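PDB 1JMX: amine Dehydrogenase from Pseudomonas putida, which binds two c-type hemes and probably passes electrons, as the heme-bearing alpha subunit of a quinohemoprotein amine dehydrogenase. Local coordinates for residues 96-101 and 140-145; 117-122 and 154-159; 125-128 and 133-136. One frame throughout, in Å; residues are numbered along the deposited sequence.

All three contacts touch one heme c, the group attached through C100 and bound axially by H126. Contact 1 joins helix 94-100, which carries C100, to the start of helix 144-159. Contact 2 packs the far end of that helix on helix 116-129. Contact 3 folds the loop after helix 116-129 back onto the turn that bears H126. Contacts 1 and 3 are nearest, with centres about 10 Å apart, and W144 CE2 touches L133 CD2 at 3.5 Å. Contacts 1 and 2 lie about 15 Å apart and meet where L96 packs on L156. In contact 3, the H126 side chain is also about 6 Å from the other heme.

Contact 1: residues 96-101 and 140-145; sequences LSETCG and RDRDWL. With HEC (heme c), chain E.
E98 and T99 lie in the last turn of the helix that runs into the heme-binding CXXCH motif, and they meet R142, in the loop before helix 144-159, and W144 in its first turn. C100 is the first cysteine of the motif. Its SG is bonded covalently to heme CAB at 1.7 Å. The outer part of the contact is a salt bridge. R142 NH1 donates to E98 OE1 at 3.1 Å, with an N-H...O angle of 152°. The oxygen sits near the guanidinium edge, but the donor comes in from above the carboxylate plane, and the two planes are 64° apart. R142 NH2 adds a weak bond to the same oxygen. On its other side the guanidinium holds D141 side-on: NE reaches OD1 at 2.9 Å and NH2 reaches OD2 at 3.2 Å. Nearer the heme, the methyl CG2 of T99 lies 3.9 Å from W144 NE1, obliquely to the indole. The same methyl is also 3.6 Å from heme CBB. W144 CG is trans to its backbone N (chi1 -161°), and the ring extends toward this vinyl-derived arm. One water links W144 NE1 to E98 O. A second donates to T99 OG1 and accepts from R142 NH1, while T99 OG1 also bonds to Q95 O. The two carboxylates balance the charge of R142, and E98 together with the side-on grip of D141 probably limits its rotation. Polar links thus tie the outer side of the contact, and apolar groups pack against the heme edge.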
loop_
_atom_site.group_PDB
_atom_site.type_symbol
_atom_site.label_atom_id
_atom_site.label_comp_id
_atom_site.label_asym_id
_atom_site.label_seq_id
_atom_site.Cartn_x
_atom_site.Cartn_y
_atom_site.Cartn_z
ATOM N N LEU A 96 9.526 -14.337 1.995
ATOM C CA LEU A 96 9.693 -12.982 2.503
ATOM C C LEU A 96 8.704 -12.032 1.828
ATOM O O LEU A 96 8.196 -11.114 2.457
ATOM C CB LEU A 96 11.143 -12.507 2.274
ATOM C CG LEU A 96 11.689 -11.232 2.941
ATOM C CD1 LEU A 96 11.203 -9.967 2.245
ATOM C CD2 LEU A 96 11.315 -11.222 4.412
ATOM N N SER A 97 8.437 -12.252 0.545
ATOM C CA SER A 97 7.510 -11.393 -0.205
ATOM C C SER A 97 6.069 -11.486 0.265
ATOM O O SER A 97 5.420 -10.473 0.470
ATOM C CB SER A 97 7.557 -11.719 -1.703
ATOM O OG SER A 97 8.884 -11.642 -2.192
ATOM N N GLU A 98 5.567 -12.707 0.403
ATOM C CA GLU A 98 4.194 -12.932 0.835
ATOM C C GLU A 98 3.980 -12.569 2.288
ATOM O O GLU A 98 2.984 -11.947 2.640
ATOM C CB GLU A 98 3.807 -14.388 0.630
ATOM C CG GLU A 98 3.859 -14.807 -0.806
ATOM C CD GLU A 98 3.518 -16.261 -1.007
ATOM O OE1 GLU A 98 3.755 -17.076 -0.083
ATOM O OE2 GLU A 98 3.028 -16.588 -2.109
ATOM N N THR A 99 4.927 -12.966 3.125
ATOM C CA THR A 99 4.842 -12.709 4.546
ATOM C C THR A 99 5.193 -11.273 4.929
ATOM O O THR A 99 4.439 -10.631 5.647
ATOM C CB THR A 99 5.777 -13.659 5.339
ATOM O OG1 THR A 99 5.700 -14.983 4.793
ATOM C CG2 THR A 99 5.382 -13.698 6.815
ATOM N N CYS A 100 6.300 -10.760 4.398
ATOM C CA CYS A 100 6.791 -9.425 4.758
ATOM C C CYS A 100 6.833 -8.298 3.743
ATOM O O CYS A 100 7.120 -7.167 4.116
ATOM C CB CYS A 100 8.193 -9.545 5.369
ATOM S SG CYS A 100 8.204 -10.827 6.620
ATOM N N GLY A 101 6.595 -8.590 2.472
ATOM C CA GLY A 101 6.651 -7.528 1.488
ATOM C C GLY A 101 5.372 -7.284 0.726
ATOM O O GLY A 101 5.409 -6.658 -0.326
ATOM N N ARG A 140 -4.825 -15.392 5.074
ATOM C CA ARG A 140 -6.031 -16.179 5.381
ATOM C C ARG A 140 -5.979 -17.603 4.805
ATOM O O ARG A 140 -6.825 -18.442 5.107
ATOM C CB ARG A 140 -7.284 -15.475 4.826
ATOM C CG ARG A 140 -7.463 -15.640 3.311
ATOM C CD ARG A 140 -8.811 -15.139 2.797
ATOM N NE ARG A 140 -8.878 -13.688 2.822
ATOM C CZ ARG A 140 -8.902 -12.891 1.755
ATOM N NH1 ARG A 140 -8.885 -13.381 0.529
ATOM N NH2 ARG A 140 -8.847 -11.578 1.930
ATOM N N ASP A 141 -5.015 -17.846 3.926
ATOM C CA ASP A 141 -4.855 -19.144 3.286
ATOM C C ASP A 141 -3.872 -20.053 4.004
ATOM O O ASP A 141 -3.623 -21.172 3.562
ATOM C CB ASP A 141 -4.405 -18.958 1.834
ATOM C CG ASP A 141 -3.058 -18.246 1.707
ATOM O OD1 ASP A 141 -2.602 -17.553 2.651
ATOM O OD2 ASP A 141 -2.449 -18.370 0.627
ATOM N N ARG A 142 -3.330 -19.576 5.119
ATOM C CA ARG A 142 -2.349 -20.338 5.877
ATOM C C ARG A 142 -2.402 -19.980 7.366
ATOM O O ARG A 142 -3.111 -19.058 7.761
ATOM C CB ARG A 142 -0.955 -20.023 5.327
ATOM C CG ARG A 142 -0.500 -18.590 5.603
ATOM C CD ARG A 142 0.667 -18.160 4.727
ATOM N NE ARG A 142 0.235 -17.898 3.360
ATOM C CZ ARG A 142 1.031 -17.466 2.388
ATOM N NH1 ARG A 142 2.317 -17.247 2.622
ATOM N NH2 ARG A 142 0.532 -17.243 1.180
ATOM N N ASP A 143 -1.708 -20.753 8.194
ATOM C CA ASP A 143 -1.639 -20.462 9.623
ATOM C C ASP A 143 -0.532 -19.412 9.707
ATOM O O ASP A 143 0.634 -19.737 9.926
ATOM C CB ASP A 143 -1.245 -21.713 10.413
ATOM C CG ASP A 143 -2.286 -22.805 10.337
ATOM O OD1 ASP A 143 -3.485 -22.485 10.214
ATOM O OD2 ASP A 143 -1.909 -23.993 10.405
ATOM N N TRP A 144 -0.908 -18.158 9.489
ATOM C CA TRP A 144 0.041 -17.055 9.474
ATOM C C TRP A 144 0.977 -16.909 10.667
ATOM O O TRP A 144 2.190 -16.844 10.488
ATOM C CB TRP A 144 -0.680 -15.731 9.209
ATOM C CG TRP A 144 0.256 -14.672 8.735
ATOM C CD1 TRP A 144 0.622 -14.427 7.449
ATOM C CD2 TRP A 144 1.014 -13.769 9.549
ATOM N NE1 TRP A 144 1.571 -13.440 7.406
ATOM C CE2 TRP A 144 1.832 -13.016 8.682
ATOM C CE3 TRP A 144 1.084 -13.525 10.927
ATOM C CZ2 TRP A 144 2.714 -12.035 9.147
ATOM C CZ3 TRP A 144 1.959 -12.548 11.389
ATOM C CH2 TRP A 144 2.762 -11.815 10.501
ATOM N N LEU A 145 0.425 -16.852 11.875
ATOM C CA LEU A 145 1.253 -16.681 13.069
ATOM C C LEU A 145 2.309 -17.788 13.280
ATOM O O LEU A 145 3.496 -17.479 13.427
ATOM C CB LEU A 145 0.375 -16.456 14.308
ATOM C CG LEU A 145 1.034 -16.016 15.619
ATOM C CD1 LEU A 145 1.907 -14.778 15.401
ATOM C CD2 LEU A 145 -0.058 -15.753 16.642
HETATM FE FE HEC E . 5.856 -4.512 8.508
HETATM C CHA HEC E . 6.659 -1.506 9.727
HETATM C CHB HEC E . 8.967 -5.592 9.252
HETATM C CHC HEC E . 5.017 -7.616 7.446
HETATM C CHD HEC E . 2.693 -3.391 7.798
HETATM N NA HEC E . 7.464 -3.716 9.288
HETATM C C1A HEC E . 7.634 -2.448 9.738
HETATM C C2A HEC E . 8.961 -2.228 10.240
HETATM C C3A HEC E . 9.614 -3.379 10.090
HETATM C C4A HEC E . 8.678 -4.305 9.513
HETATM C CMA HEC E . 11.055 -3.661 10.475
HETATM C CAA HEC E . 9.473 -0.936 10.836
HETATM C CBA HEC E . 9.701 -1.257 12.312
HETATM C CGA HEC E . 10.194 -0.129 13.183
HETATM O O1A HEC E . 10.387 0.986 12.729
HETATM O O2A HEC E . 10.379 -0.374 14.356
HETATM N NB HEC E . 6.782 -6.220 8.370
HETATM C C1B HEC E . 8.099 -6.511 8.730
HETATM C C2B HEC E . 8.457 -7.875 8.536
HETATM C C3B HEC E . 7.332 -8.472 8.049
HETATM C C4B HEC E . 6.302 -7.434 7.922
HETATM C CMB HEC E . 9.823 -8.520 8.847
HETATM C CAB HEC E . 7.254 -9.959 7.737
HETATM C CBB HEC E . 6.477 -10.807 8.748
HETATM N NC HEC E . 4.216 -5.317 7.753
HETATM C C1C HEC E . 4.045 -6.625 7.355
HETATM C C2C HEC E . 2.727 -6.856 6.839
HETATM C C3C HEC E . 2.078 -5.692 6.917
HETATM C C4C HEC E . 2.994 -4.723 7.507
HETATM C CMC HEC E . 2.207 -8.194 6.307
HETATM C CAC HEC E . 0.700 -5.476 6.331
HETATM C CBC HEC E . -0.541 -5.743 7.160
HETATM N ND HEC E . 4.876 -2.819 8.719
HETATM C C1D HEC E . 3.577 -2.499 8.383
HETATM C C2D HEC E . 3.257 -1.114 8.738
HETATM C C3D HEC E . 4.425 -0.628 9.294
HETATM C C4D HEC E . 5.370 -1.671 9.254
HETATM C CMD HEC E . 1.922 -0.405 8.529
HETATM C CAD HEC E . 4.787 0.740 9.884
HETATM C CBD HEC E . 3.762 1.822 9.813
HETATM C CGD HEC E . 3.978 2.681 8.612
HETATM O O1D HEC E . 4.577 2.193 7.627
HETATM O O2D HEC E . 3.552 3.857 8.634
HETATM O O HOH W 1 1.397 -12.738 4.552
HETATM O O HOH W 2 3.957 -16.666 5.261
#

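Contact 2: residues 117-122 and 154-159. With HEC (heme c), chain E.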
loop_
_atom_site.group_PDB
_atom_site.type_symbol
_atom_site.label_atom_id
_atom_site.label_comp_id
_atom_site.label_asym_id
_atom_site.label_seq_id
_atom_site.Cartn_x
_atom_site.Cartn_y
_atom_site.Cartn_z
ATOM N N LYS A 117 14.953 -12.775 18.767
ATOM C CA LYS A 117 13.922 -12.294 19.693
ATOM C C LYS A 117 13.327 -10.956 19.279
ATOM O O LYS A 117 12.147 -10.693 19.528
ATOM C CB LYS A 117 14.463 -12.223 21.125
ATOM C CG LYS A 117 13.500 -11.613 22.164
ATOM C CD LYS A 117 12.145 -12.344 22.251
ATOM C CE LYS A 117 12.292 -13.808 22.671
ATOM N NZ LYS A 117 10.971 -14.509 22.868
ATOM N N GLU A 118 14.146 -10.108 18.664
ATOM C CA GLU A 118 13.684 -8.804 18.203
ATOM C C GLU A 118 12.836 -8.962 16.940
ATOM O O GLU A 118 11.973 -8.129 16.664
ATOM C CB GLU A 118 14.864 -7.862 17.967
ATOM C CG GLU A 118 15.682 -7.583 19.226
ATOM C CD GLU A 118 14.880 -6.875 20.299
ATOM O OE1 GLU A 118 14.261 -5.853 19.980
ATOM O OE2 GLU A 118 14.868 -7.326 21.461
ATOM N N TRP A 119 13.083 -10.033 16.183
ATOM C CA TRP A 119 12.306 -10.328 14.981
ATOM C C TRP A 119 10.981 -10.933 15.445
ATOM O O TRP A 119 9.947 -10.731 14.810
ATOM C CB TRP A 119 13.030 -11.323 14.051
ATOM C CG TRP A 119 14.097 -10.726 13.159
ATOM C CD1 TRP A 119 15.408 -11.103 13.094
ATOM C CD2 TRP A 119 13.936 -9.669 12.194
ATOM N NE1 TRP A 119 16.074 -10.352 12.151
ATOM C CE2 TRP A 119 15.199 -9.463 11.585
ATOM C CE3 TRP A 119 12.853 -8.877 11.785
ATOM C CZ2 TRP A 119 15.409 -8.497 10.592
ATOM C CZ3 TRP A 119 13.065 -7.911 10.791
ATOM C CH2 TRP A 119 14.335 -7.733 10.211
ATOM N N GLU A 120 11.025 -11.674 16.557
ATOM C CA GLU A 120 9.827 -12.289 17.127
ATOM C C GLU A 120 8.907 -11.206 17.718
ATOM O O GLU A 120 7.685 -11.276 17.569
ATOM C CB GLU A 120 10.193 -13.299 18.212
ATOM C CG GLU A 120 8.986 -14.049 18.743
ATOM C CD GLU A 120 9.244 -14.739 20.073
ATOM O OE1 GLU A 120 8.505 -14.463 21.047
ATOM O OE2 GLU A 120 10.179 -15.555 20.152
ATOM N N HIS A 121 9.498 -10.211 18.380
ATOM C CA HIS A 121 8.735 -9.103 18.958
ATOM C C HIS A 121 8.077 -8.326 17.826
ATOM O O HIS A 121 6.956 -7.839 17.970
ATOM C CB HIS A 121 9.636 -8.139 19.729
ATOM C CG HIS A 121 10.006 -8.605 21.101
ATOM N ND1 HIS A 121 9.146 -9.324 21.903
ATOM C CD2 HIS A 121 11.136 -8.426 21.826
ATOM C CE1 HIS A 121 9.728 -9.569 23.062
ATOM N NE2 HIS A 121 10.937 -9.034 23.041
ATOM N N LEU A 122 8.797 -8.193 16.710
ATOM C CA LEU A 122 8.280 -7.483 15.550
ATOM C C LEU A 122 7.032 -8.162 14.995
ATOM O O LEU A 122 6.054 -7.488 14.701
ATOM C CB LEU A 122 9.346 -7.349 14.470
ATOM C CG LEU A 122 8.905 -6.708 13.155
ATOM C CD1 LEU A 122 10.008 -5.856 12.612
ATOM C CD2 LEU A 122 8.522 -7.789 12.161
ATOM N N PRO A 154 13.242 -17.298 12.336
ATOM C CA PRO A 154 14.571 -17.921 12.277
ATOM C C PRO A 154 15.327 -17.614 10.973
ATOM O O PRO A 154 16.553 -17.579 10.955
ATOM C CB PRO A 154 14.249 -19.408 12.379
ATOM C CG PRO A 154 13.002 -19.431 13.172
ATOM C CD PRO A 154 12.211 -18.330 12.548
ATOM N N ASP A 155 14.588 -17.426 9.884
ATOM C CA ASP A 155 15.187 -17.115 8.589
ATOM C C ASP A 155 15.656 -15.663 8.616
ATOM O O ASP A 155 16.775 -15.361 8.213
ATOM C CB ASP A 155 14.163 -17.335 7.457
ATOM C CG ASP A 155 14.771 -17.184 6.063
ATOM O OD1 ASP A 155 14.219 -16.412 5.241
ATOM O OD2 ASP A 155 15.794 -17.853 5.782
ATOM N N LEU A 156 14.803 -14.779 9.133
ATOM C CA LEU A 156 15.111 -13.358 9.232
ATOM C C LEU A 156 16.341 -13.147 10.106
ATOM O O LEU A 156 17.156 -12.272 9.833
ATOM C CB LEU A 156 13.929 -12.589 9.835
ATOM C CG LEU A 156 12.637 -12.332 9.060
ATOM C CD1 LEU A 156 11.590 -11.749 9.990
ATOM C CD2 LEU A 156 12.898 -11.386 7.906
ATOM N N ALA A 157 16.467 -13.957 11.156
ATOM C CA ALA A 157 17.591 -13.861 12.078
ATOM C C ALA A 157 18.895 -14.338 11.451
ATOM O O ALA A 157 19.966 -13.834 11.766
ATOM C CB ALA A 157 17.301 -14.649 13.342
ATOM N N LYS A 158 18.807 -15.326 10.574
ATOM C CA LYS A 158 19.992 -15.849 9.908
ATOM C C LYS A 158 20.451 -14.926 8.767
ATOM O O LYS A 158 21.652 -14.698 8.573
ATOM C CB LYS A 158 19.708 -17.257 9.380
ATOM C CG LYS A 158 20.902 -17.917 8.712
ATOM C CD LYS A 158 20.614 -19.368 8.324
ATOM C CE LYS A 158 20.694 -20.287 9.539
ATOM N NZ LYS A 158 20.648 -21.743 9.162
ATOM N N ARG A 159 19.484 -14.386 8.032
ATOM C CA ARG A 159 19.768 -13.497 6.915
ATOM C C ARG A 159 20.163 -12.090 7.359
ATOM O O ARG A 159 21.065 -11.481 6.780
ATOM C CB ARG A 159 18.557 -13.414 5.971
ATOM C CG ARG A 159 18.032 -14.767 5.495
ATOM C CD ARG A 159 17.290 -14.687 4.156
ATOM N NE ARG A 159 16.214 -13.691 4.104
ATOM C CZ ARG A 159 15.703 -13.202 2.966
ATOM N NH1 ARG A 159 16.165 -13.615 1.791
ATOM N NH2 ARG A 159 14.754 -12.266 2.989
HETATM FE FE HEC E . 5.856 -4.512 8.508
HETATM C CHA HEC E . 6.659 -1.506 9.727
HETATM C CHB HEC E . 8.967 -5.592 9.252
HETATM C CHC HEC E . 5.017 -7.616 7.446
HETATM C CHD HEC E . 2.693 -3.391 7.798
HETATM N NA HEC E . 7.464 -3.716 9.288
HETATM C C1A HEC E . 7.634 -2.448 9.738
HETATM C C2A HEC E . 8.961 -2.228 10.240
HETATM C C3A HEC E . 9.614 -3.379 10.090
HETATM C C4A HEC E . 8.678 -4.305 9.513
HETATM C CMA HEC E . 11.055 -3.661 10.475
HETATM C CAA HEC E . 9.473 -0.936 10.836
HETATM C CBA HEC E . 9.701 -1.257 12.312
HETATM C CGA HEC E . 10.194 -0.129 13.183
HETATM O O1A HEC E . 10.387 0.986 12.729
HETATM O O2A HEC E . 10.379 -0.374 14.356
HETATM N NB HEC E . 6.782 -6.220 8.370
HETATM C C1B HEC E . 8.099 -6.511 8.730
HETATM C C2B HEC E . 8.457 -7.875 8.536
HETATM C C3B HEC E . 7.332 -8.472 8.049
HETATM C C4B HEC E . 6.302 -7.434 7.922
HETATM C CMB HEC E . 9.823 -8.520 8.847
HETATM C CAB HEC E . 7.254 -9.959 7.737
HETATM C CBB HEC E . 6.477 -10.807 8.748
HETATM N NC HEC E . 4.216 -5.317 7.753
HETATM C C1C HEC E . 4.045 -6.625 7.355
HETATM C C2C HEC E . 2.727 -6.856 6.839
HETATM C C3C HEC E . 2.078 -5.692 6.917
HETATM C C4C HEC E . 2.994 -4.723 7.507
HETATM C CMC HEC E . 2.207 -8.194 6.307
HETATM C CAC HEC E . 0.700 -5.476 6.331
HETATM C CBC HEC E . -0.541 -5.743 7.160
HETATM N ND HEC E . 4.876 -2.819 8.719
HETATM C C1D HEC E . 3.577 -2.499 8.383
HETATM C C2D HEC E . 3.257 -1.114 8.738
HETATM C C3D HEC E . 4.425 -0.628 9.294
HETATM C C4D HEC E . 5.370 -1.671 9.254
HETATM C CMD HEC E . 1.922 -0.405 8.529
HETATM C CAD HEC E . 4.787 0.740 9.884
HETATM C CBD HEC E . 3.762 1.822 9.813
HETATM C CGD HEC E . 3.978 2.681 8.612
HETATM O O1D HEC E . 4.577 2.193 7.627
HETATM O O2D HEC E . 3.552 3.857 8.634
#
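W119 carries the helix segment 117-122 onto L156 and A157 of helix 144-159. W119 CG is trans to its own carbonyl carbon (chi1 -81°), and the indole lies against the second helix. L156 CB sits over one face of the indole. It is 3.6 Å from the centroid of the five-membered ring and only 4° off the normal, a clear CH-pi contact. L156 CD1 continues past the rim of the six-membered ring, 3.6 Å from W119 CE3. The pyrrole side of the indole reaches the backbone of the partner helix. W119 NE1 lies 3.2 Å from L156 O. Its weak hydrogen bond goes to Y160 O. W119 CD1 is 3.6 Å from A157 N, with the methyl CB of A157 a little farther off. The far rim of the ring turns to the heme, with CZ3 3.8 Å from heme CMB. L156 CD1 is almost as close to that methyl. W119 also makes a cation-pi interaction with R114, a residue that binds the other heme. One turn on, L122 reaches the heme itself. Its CD1 is 3.2 Å from heme CMA, a tight approach, and its CD2 is 3.6 Å from heme CMB. Both helices therefore present hydrocarbon to one rim of the porphyrin. The chemistry is largely apolar, so dispersion, with the CH-pi contact, probably does most of the work. This setting probably keeps water from that rim, and the indole also spans toward a residue of the other heme site.

Contact 3: residues 125-128 and 133-136. With HEC (heme c), chain E.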
loop_
_atom_site.group_PDB
_atom_site.type_symbol
_atom_site.label_atom_id
_atom_site.label_comp_id
_atom_site.label_asym_id
_atom_site.label_seq_id
_atom_site.Cartn_x
_atom_site.Cartn_y
_atom_site.Cartn_z
ATOM N N PHE A 125 4.057 -7.497 17.225
ATOM C CA PHE A 125 3.612 -6.116 17.083
ATOM C C PHE A 125 2.708 -5.947 15.865
ATOM O O PHE A 125 1.728 -5.223 15.923
ATOM C CB PHE A 125 4.797 -5.151 16.963
ATOM C CG PHE A 125 4.433 -3.816 16.349
ATOM C CD1 PHE A 125 4.772 -3.526 15.027
ATOM C CD2 PHE A 125 3.702 -2.875 17.070
ATOM C CE1 PHE A 125 4.384 -2.334 14.441
ATOM C CE2 PHE A 125 3.308 -1.676 16.486
ATOM C CZ PHE A 125 3.649 -1.408 15.170
ATOM N N HIS A 126 3.066 -6.582 14.755
ATOM C CA HIS A 126 2.274 -6.483 13.536
ATOM C C HIS A 126 0.861 -7.004 13.716
ATOM O O HIS A 126 -0.102 -6.275 13.487
ATOM C CB HIS A 126 2.962 -7.216 12.384
ATOM C CG HIS A 126 4.062 -6.429 11.752
ATOM N ND1 HIS A 126 5.333 -6.318 12.269
ATOM C CD2 HIS A 126 4.049 -5.653 10.644
ATOM C CE1 HIS A 126 6.024 -5.500 11.491
ATOM N NE2 HIS A 126 5.284 -5.075 10.493
ATOM N N LEU A 127 0.743 -8.262 14.132
ATOM C CA LEU A 127 -0.563 -8.878 14.342
ATOM C C LEU A 127 -1.310 -8.193 15.493
ATOM O O LEU A 127 -2.533 -8.189 15.519
ATOM C CB LEU A 127 -0.414 -10.377 14.632
ATOM C CG LEU A 127 -1.425 -11.355 14.019
ATOM C CD1 LEU A 127 -1.361 -12.653 14.780
ATOM C CD2 LEU A 127 -2.840 -10.816 14.037
ATOM N N GLY A 128 -0.565 -7.602 16.427
ATOM C CA GLY A 128 -1.183 -6.919 17.551
ATOM C C GLY A 128 -1.735 -5.555 17.197
ATOM O O GLY A 128 -2.838 -5.206 17.605
ATOM N N LEU A 133 -4.528 -8.390 9.928
ATOM C CA LEU A 133 -3.389 -8.909 9.185
ATOM C C LEU A 133 -3.556 -10.353 8.711
ATOM O O LEU A 133 -3.407 -10.637 7.524
ATOM C CB LEU A 133 -2.112 -8.762 10.020
ATOM C CG LEU A 133 -0.731 -8.967 9.388
ATOM C CD1 LEU A 133 0.319 -8.303 10.258
ATOM C CD2 LEU A 133 -0.422 -10.433 9.204
ATOM N N GLU A 134 -3.904 -11.248 9.634
ATOM C CA GLU A 134 -4.070 -12.670 9.331
ATOM C C GLU A 134 -5.335 -13.060 8.551
ATOM O O GLU A 134 -5.562 -14.236 8.274
ATOM C CB GLU A 134 -3.972 -13.483 10.624
ATOM C CG GLU A 134 -5.095 -13.200 11.612
ATOM C CD GLU A 134 -4.893 -13.879 12.950
ATOM O OE1 GLU A 134 -4.331 -14.994 12.991
ATOM O OE2 GLU A 134 -5.292 -13.286 13.968
ATOM N N TYR A 135 -6.151 -12.072 8.200
ATOM C CA TYR A 135 -7.375 -12.315 7.441
ATOM C C TYR A 135 -7.228 -11.796 6.019
ATOM O O TYR A 135 -8.100 -12.011 5.189
ATOM C CB TYR A 135 -8.571 -11.616 8.096
ATOM C CG TYR A 135 -8.931 -12.142 9.459
ATOM C CD1 TYR A 135 -9.930 -13.100 9.614
ATOM C CD2 TYR A 135 -8.282 -11.677 10.602
ATOM C CE1 TYR A 135 -10.276 -13.582 10.866
ATOM C CE2 TYR A 135 -8.617 -12.156 11.860
ATOM C CZ TYR A 135 -9.614 -13.107 11.983
ATOM O OH TYR A 135 -9.950 -13.584 13.223
ATOM N N GLN A 136 -6.128 -11.094 5.762
ATOM C CA GLN A 136 -5.855 -10.508 4.456
ATOM C C GLN A 136 -5.307 -11.526 3.462
ATOM O O GLN A 136 -4.961 -12.642 3.843
ATOM C CB GLN A 136 -4.877 -9.335 4.611
ATOM C CG GLN A 136 -5.426 -8.172 5.433
ATOM C CD GLN A 136 -4.363 -7.164 5.823
ATOM O OE1 GLN A 136 -3.226 -7.242 5.383
ATOM N NE2 GLN A 136 -4.734 -6.215 6.665
HETATM FE FE HEC E . 5.856 -4.512 8.508
HETATM C CHA HEC E . 6.659 -1.506 9.727
HETATM C CHB HEC E . 8.967 -5.592 9.252
HETATM C CHC HEC E . 5.017 -7.616 7.446
HETATM C CHD HEC E . 2.693 -3.391 7.798
HETATM N NA HEC E . 7.464 -3.716 9.288
HETATM C C1A HEC E . 7.634 -2.448 9.738
HETATM C C2A HEC E . 8.961 -2.228 10.240
HETATM C C3A HEC E . 9.614 -3.379 10.090
HETATM C C4A HEC E . 8.678 -4.305 9.513
HETATM C CMA HEC E . 11.055 -3.661 10.475
HETATM C CAA HEC E . 9.473 -0.936 10.836
HETATM C CBA HEC E . 9.701 -1.257 12.312
HETATM C CGA HEC E . 10.194 -0.129 13.183
HETATM O O1A HEC E . 10.387 0.986 12.729
HETATM O O2A HEC E . 10.379 -0.374 14.356
HETATM N NB HEC E . 6.782 -6.220 8.370
HETATM C C1B HEC E . 8.099 -6.511 8.730
HETATM C C2B HEC E . 8.457 -7.875 8.536
HETATM C C3B HEC E . 7.332 -8.472 8.049
HETATM C C4B HEC E . 6.302 -7.434 7.922
HETATM C CMB HEC E . 9.823 -8.520 8.847
HETATM C CAB HEC E . 7.254 -9.959 7.737
HETATM C CBB HEC E . 6.477 -10.807 8.748
HETATM N NC HEC E . 4.216 -5.317 7.753
HETATM C C1C HEC E . 4.045 -6.625 7.355
HETATM C C2C HEC E . 2.727 -6.856 6.839
HETATM C C3C HEC E . 2.078 -5.692 6.917
HETATM C C4C HEC E . 2.994 -4.723 7.507
HETATM C CMC HEC E . 2.207 -8.194 6.307
HETATM C CAC HEC E . 0.700 -5.476 6.331
HETATM C CBC HEC E . -0.541 -5.743 7.160
HETATM N ND HEC E . 4.876 -2.819 8.719
HETATM C C1D HEC E . 3.577 -2.499 8.383
HETATM C C2D HEC E . 3.257 -1.114 8.738
HETATM C C3D HEC E . 4.425 -0.628 9.294
HETATM C C4D HEC E . 5.370 -1.671 9.254
HETATM C CMD HEC E . 1.922 -0.405 8.529
HETATM C CAD HEC E . 4.787 0.740 9.884
HETATM C CBD HEC E . 3.762 1.822 9.813
HETATM C CGD HEC E . 3.978 2.681 8.612
HETATM O O1D HEC E . 4.577 2.193 7.627
HETATM O O2D HEC E . 3.552 3.857 8.634
#
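H126 meets L133 at the very start of its side chain: CB is 3.6 Å from L133 CD1. From there CG turns trans to the carbonyl carbon (chi1 -80°) and directs the imidazole to the heme. ND1 is hydrogen-bonded to L122 O, one turn back on the same helix. That bond helps fix the rotation of the ring. CD2 lies 2.9 Å from heme NC, and CE1 lies 3.2 Å from heme NA, so the ring stands over the porphyrin with a carbon on each side of the ligating atom. The heme methine CHD lies in the plane of the imidazole, off its edge. At the tip, NE2 binds the heme iron at 2.1 Å. H104 of the CXXCH motif supplies the other axial nitrogen, which makes this a bis-histidine c-type heme. The helix 116-129 thus gives the distal ligand, and the short 3-10 segment that follows it folds back against the same turn. L133 is wedged between the H126 turn and the heme. Its CG is 3.9 Å from heme CBC, while its CD1 rests on the H126 backbone as well as on CB. Q136 OE1 comes within 3.6 Å of CBC, and the same oxygen accepts from R102 NH1. Toward the neighbouring subunit, L127 and E134 cross at a slant. L127 CD2 touches E134 OE2 at 3.5 Å, a methyl against a carboxylate oxygen. That oxygen has its charged partner in R148 of the neighbouring subunit, and E134 O accepts from Q149 of the same neighbour.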